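Local coordinates for protein glucanase (Clostridium thermocellum, PDB 5GXX) that probably hydrolyses beta-1,4-glucosidic bonds within cellulose chains, as a calcium-containing family 9 endoglucanase of the cellulosome, at residues Y5-A10 / S334-A339; G69-E74 / G417-L422. The protein carries 1 engineered substitution. All blocks are in the same frame, centred on the assembly; numbering follows the deposited sequence.

Contact 1. Residues Y5-A10 / S334-A339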
# COMPACT_ATOMS: atom_id res chain seq x y z
N TYR A 5 -34.89 -33.47 -30.11
CA TYR A 5 -33.95 -32.37 -30.17
C TYR A 5 -33.16 -32.60 -31.44
O TYR A 5 -33.16 -33.70 -31.99
CB TYR A 5 -33.02 -32.33 -28.94
CG TYR A 5 -33.80 -32.05 -27.68
CD1 TYR A 5 -34.16 -30.74 -27.35
CD2 TYR A 5 -34.24 -33.08 -26.86
CE1 TYR A 5 -34.91 -30.47 -26.24
CE2 TYR A 5 -35.02 -32.81 -25.72
CZ TYR A 5 -35.35 -31.50 -25.43
OH TYR A 5 -36.12 -31.21 -24.34
N ASN A 6 -32.48 -31.55 -31.89
CA ASN A 6 -31.51 -31.70 -32.97
C ASN A 6 -30.22 -32.26 -32.38
O ASN A 6 -29.34 -31.49 -31.98
CB ASN A 6 -31.26 -30.38 -33.69
CG ASN A 6 -30.39 -30.54 -34.92
OD1 ASN A 6 -29.74 -31.58 -35.12
ND2 ASN A 6 -30.37 -29.51 -35.75
N TYR A 7 -30.16 -33.58 -32.28
CA TYR A 7 -29.01 -34.28 -31.71
C TYR A 7 -27.74 -34.06 -32.52
O TYR A 7 -26.65 -34.04 -31.94
CB TYR A 7 -29.26 -35.78 -31.53
CG TYR A 7 -30.46 -36.09 -30.66
CD1 TYR A 7 -30.42 -35.85 -29.28
CD2 TYR A 7 -31.61 -36.64 -31.21
CE1 TYR A 7 -31.52 -36.15 -28.49
CE2 TYR A 7 -32.72 -36.94 -30.42
CZ TYR A 7 -32.68 -36.67 -29.07
OH TYR A 7 -33.78 -36.98 -28.30
N ALA A 8 -27.86 -33.87 -33.83
CA ALA A 8 -26.70 -33.56 -34.66
C ALA A 8 -26.06 -32.23 -34.27
O ALA A 8 -24.84 -32.12 -34.22
CB ALA A 8 -27.05 -33.55 -36.15
N GLU A 9 -26.89 -31.22 -34.02
CA GLU A 9 -26.37 -29.92 -33.58
C GLU A 9 -25.77 -30.02 -32.18
O GLU A 9 -24.71 -29.47 -31.91
CB GLU A 9 -27.44 -28.82 -33.61
CG GLU A 9 -26.91 -27.44 -33.21
CD GLU A 9 -28.03 -26.44 -33.03
OE1 GLU A 9 -29.00 -26.50 -33.83
OE2 GLU A 9 -27.95 -25.59 -32.12
N ALA A 10 -26.45 -30.74 -31.28
CA ALA A 10 -25.87 -31.00 -29.96
C ALA A 10 -24.50 -31.67 -30.05
O ALA A 10 -23.54 -31.29 -29.37
CB ALA A 10 -26.82 -31.85 -29.15
N SER A 334 -33.94 -40.76 -21.97
CA SER A 334 -34.53 -39.86 -20.99
C SER A 334 -33.47 -38.98 -20.32
O SER A 334 -33.72 -37.83 -19.99
CB SER A 334 -35.35 -40.61 -19.93
OG SER A 334 -34.53 -41.23 -18.97
N GLN A 335 -32.28 -39.55 -20.13
CA GLN A 335 -31.23 -38.76 -19.48
C GLN A 335 -30.60 -37.73 -20.41
O GLN A 335 -30.35 -36.60 -20.01
CB GLN A 335 -30.12 -39.66 -18.90
CG GLN A 335 -30.67 -40.67 -17.89
CD GLN A 335 -31.44 -40.01 -16.76
OE1 GLN A 335 -30.86 -39.34 -15.91
NE2 GLN A 335 -32.74 -40.23 -16.74
N ILE A 336 -30.37 -38.12 -21.66
CA ILE A 336 -29.88 -37.15 -22.62
C ILE A 336 -30.91 -36.02 -22.82
O ILE A 336 -30.56 -34.85 -22.83
CB ILE A 336 -29.52 -37.82 -23.97
CG1 ILE A 336 -28.44 -38.91 -23.79
CG2 ILE A 336 -29.13 -36.74 -25.01
CD1 ILE A 336 -27.18 -38.45 -23.05
N ASP A 337 -32.18 -36.41 -22.95
CA ASP A 337 -33.21 -35.39 -23.21
C ASP A 337 -33.35 -34.44 -22.03
O ASP A 337 -33.55 -33.24 -22.22
CB ASP A 337 -34.57 -35.99 -23.58
CG ASP A 337 -34.57 -36.65 -24.97
OD1 ASP A 337 -33.59 -36.48 -25.72
OD2 ASP A 337 -35.56 -37.36 -25.26
N TYR A 338 -33.18 -34.95 -20.81
CA TYR A 338 -33.17 -34.07 -19.64
C TYR A 338 -32.09 -33.01 -19.78
O TYR A 338 -32.33 -31.82 -19.61
CB TYR A 338 -32.99 -34.85 -18.33
CG TYR A 338 -33.13 -34.01 -17.09
CD1 TYR A 338 -32.17 -33.05 -16.77
CD2 TYR A 338 -34.24 -34.12 -16.25
CE1 TYR A 338 -32.28 -32.26 -15.63
CE2 TYR A 338 -34.35 -33.33 -15.11
CZ TYR A 338 -33.36 -32.43 -14.79
OH TYR A 338 -33.45 -31.59 -13.70
N ALA A 339 -30.88 -33.43 -20.14
CA ALA A 339 -29.77 -32.49 -20.33
C ALA A 339 -30.01 -31.43 -21.41
O ALA A 339 -29.50 -30.31 -21.32
CB ALA A 339 -28.50 -33.28 -20.64
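Ile336 meets the Tyr7 ring through its CG2 branch, which lies 4.3 Å from Tyr7 CE1 in a loose apolar approach. The rest of the isoleucine leads away from residues 5-10 and packs on Ala421 and Leu425 of helix 412-429. One residue on, Asp337 supplies the polar part of the contact. Tyr7 OH donates to Asp337 OD1 over 2.6 Å, a short bond that reaches the syn side of the carboxylate. Ring and carboxylate planes are only 16° apart, and OD1 sits at the edge of the ring, near its plane, 3.5 Å from Tyr7 CE1. Lys333, one turn earlier, forms a salt bridge with Asp337 OD2 and a weak hydrogen bond with Tyr7 OH, so that the buried acid is probably stabilised as a carboxylate. Both segments belong to the helical glycosyl hydrolase family 9 domain, an (alpha/alpha)6 barrel; here the start of helix 7-20 is fixed against helix 322-340. Tyr5, just ahead of that helix, reaches the same aspartate with its ring edge: its CD2 is 3.6 Å from Asp337 OD1, and the two flat groups are inclined by 59°. With chi1 of -65° the Tyr5 ring turns beside its backbone N, and its CE2 runs on past Asp337 CB at 3.9 Å. Tyr5 OH continues to Ser342 OG, to which it is hydrogen-bonded. Tyr5 O lies 3.4 Å above one face of the Tyr7 ring, toward the rim. Asn6 is the N-cap of helix 7-20; its OD1 accepts from Glu9 N at 3.1 Å, with the donor well above the carbonyl plane.

Contact 2. Residues G69-E74 / G417-L422; sequences GWALYE and GFVGAL
A chi1 of 169° places CG1 of Val419 trans to the valine's own backbone N, and this branch lies 4.4 Å from Ala71 CB. The approach is apolar and peripheral; the main meeting is one residue further along, at Gly420. There the methyl of Ala71, pointing toward the opposing helix, comes down on the backbone itself, with Ala71 CB 3.5 Å from Gly420 CA. The same methyl is 4.0 Å from Gly420 N, so it rests mainly over the main chain, with Val419 CG1 at its margin. Because Gly420 has nothing beyond its CA on this side and Ala71 only a methyl, the helices come very close: Ala71 CA and Gly420 CA are 4.3 Å apart. All three touching residues are buried, and the surface hidden between the segments is small, 79 Å², with only Ala71, Val419 and Gly420 contributing to it.

Within helix 58-75, on a side that does not meet residues 417-422, Trp70 NE1 donates to Glu74 OE2 over 2.8 Å, one helical turn away, with an N-H...O angle of 147°. The carboxylate oxygen lies close to the indole plane and is met on its anti side. Arg258 holds the same OE2 in a salt bridge, so the acid is probably kept ionised, while Trp207 and Phe310 pack edge-to-face with the indole. Val419, for its part, also packs on Leu11 and Ala14 of helix 7-20 and on Leu88 of helix 85-101. Close alanine-to-glycine packing here brings helix 58-75 against helix 412-429 within the (alpha/alpha)6 barrel of family 9 catalytic domains.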
# COMPACT_ATOMS: atom_id res chain seq x y z
N GLY A 69 -13.00 -42.21 -28.17
CA GLY A 69 -12.64 -43.36 -28.99
C GLY A 69 -13.77 -44.37 -29.00
O GLY A 69 -14.13 -44.89 -30.07
N TRP A 70 -14.36 -44.62 -27.83
CA TRP A 70 -15.43 -45.60 -27.73
C TRP A 70 -16.62 -45.13 -28.56
O TRP A 70 -17.25 -45.95 -29.23
CB TRP A 70 -15.80 -45.88 -26.26
CG TRP A 70 -16.66 -47.09 -26.02
CD1 TRP A 70 -17.04 -48.02 -26.93
CD2 TRP A 70 -17.24 -47.50 -24.77
NE1 TRP A 70 -17.83 -48.98 -26.34
CE2 TRP A 70 -17.97 -48.68 -25.01
CE3 TRP A 70 -17.25 -46.96 -23.47
CZ2 TRP A 70 -18.67 -49.35 -24.00
CZ3 TRP A 70 -17.93 -47.63 -22.47
CH2 TRP A 70 -18.66 -48.80 -22.74
N ALA A 71 -16.91 -43.82 -28.53
CA ALA A 71 -18.00 -43.28 -29.35
C ALA A 71 -17.79 -43.60 -30.84
O ALA A 71 -18.73 -44.03 -31.53
CB ALA A 71 -18.12 -41.79 -29.12
N LEU A 72 -16.57 -43.40 -31.32
CA LEU A 72 -16.23 -43.69 -32.70
C LEU A 72 -16.29 -45.19 -32.97
O LEU A 72 -16.74 -45.59 -34.04
CB LEU A 72 -14.85 -43.13 -33.05
CG LEU A 72 -14.74 -41.61 -33.24
CD1 LEU A 72 -13.29 -41.14 -33.25
CD2 LEU A 72 -15.46 -41.09 -34.49
N TYR A 73 -15.85 -46.00 -32.01
CA TYR A 73 -15.82 -47.46 -32.15
C TYR A 73 -17.22 -48.04 -32.34
O TYR A 73 -17.41 -48.95 -33.14
CB TYR A 73 -15.10 -48.10 -30.95
CG TYR A 73 -14.97 -49.61 -30.99
CD1 TYR A 73 -13.91 -50.23 -31.65
CD2 TYR A 73 -15.89 -50.42 -30.33
CE1 TYR A 73 -13.79 -51.62 -31.68
CE2 TYR A 73 -15.77 -51.80 -30.34
CZ TYR A 73 -14.72 -52.39 -31.02
OH TYR A 73 -14.64 -53.77 -31.02
N GLU A 74 -18.19 -47.48 -31.64
CA GLU A 74 -19.57 -47.98 -31.72
C GLU A 74 -20.36 -47.38 -32.87
O GLU A 74 -21.12 -48.08 -33.53
CB GLU A 74 -20.33 -47.66 -30.43
CG GLU A 74 -19.72 -48.32 -29.20
CD GLU A 74 -19.78 -49.82 -29.24
OE1 GLU A 74 -20.59 -50.40 -30.00
OE2 GLU A 74 -19.02 -50.45 -28.47
N GLY A 417 -18.68 -39.08 -22.25
CA GLY A 417 -19.74 -40.07 -22.48
C GLY A 417 -20.91 -39.43 -23.21
O GLY A 417 -21.58 -40.07 -24.03
N PHE A 418 -21.19 -38.16 -22.89
CA PHE A 418 -22.24 -37.37 -23.55
C PHE A 418 -22.12 -37.34 -25.07
O PHE A 418 -23.09 -37.57 -25.79
CB PHE A 418 -22.22 -35.98 -22.92
CG PHE A 418 -23.27 -35.02 -23.42
CD1 PHE A 418 -24.62 -35.35 -23.38
CD2 PHE A 418 -22.88 -33.73 -23.80
CE1 PHE A 418 -25.57 -34.42 -23.76
CE2 PHE A 418 -23.84 -32.81 -24.18
CZ PHE A 418 -25.16 -33.17 -24.17
N VAL A 419 -20.93 -37.04 -25.58
CA VAL A 419 -20.64 -37.26 -27.00
C VAL A 419 -21.04 -38.64 -27.51
O VAL A 419 -21.68 -38.73 -28.56
CB VAL A 419 -19.16 -36.94 -27.31
CG1 VAL A 419 -18.79 -37.44 -28.72
CG2 VAL A 419 -18.92 -35.44 -27.18
N GLY A 420 -20.70 -39.72 -26.82
CA GLY A 420 -21.05 -41.07 -27.28
C GLY A 420 -22.55 -41.26 -27.37
O GLY A 420 -23.09 -41.78 -28.35
N ALA A 421 -23.27 -40.82 -26.34
CA ALA A 421 -24.74 -40.86 -26.38
C ALA A 421 -25.39 -40.01 -27.47
O ALA A 421 -26.36 -40.45 -28.10
CB ALA A 421 -25.27 -40.54 -25.00
N LEU A 422 -24.85 -38.82 -27.74
CA LEU A 422 -25.34 -38.01 -28.85
C LEU A 422 -25.04 -38.67 -30.20
O LEU A 422 -25.85 -38.60 -31.12
CB LEU A 422 -24.78 -36.58 -28.81
CG LEU A 422 -25.20 -35.72 -27.62
CD1 LEU A 422 -24.35 -34.45 -27.53
CD2 LEU A 422 -26.70 -35.38 -27.71

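How the contacts relate
Contacts 1 and 2 have centres about 14 Å apart and touch directly, forming one continuous part of the helical core. Ile336 is the main bridge: its CD1 lies 3.4 Å from Ala421 CB, and its CG2 is 3.9 Å from Leu422 CD2. A second junction brings Ala10 O to 3.7 Å from Leu422 CD1, so residues 417-422 meet both halves of contact 1. In sequence the segments alternate, 5-10, 69-74, 334-339, 417-422, which ties early helices of the catalytic domain to late ones twice over. Neither contact includes a ligand of the two calcium ions; both are packing within the barrel.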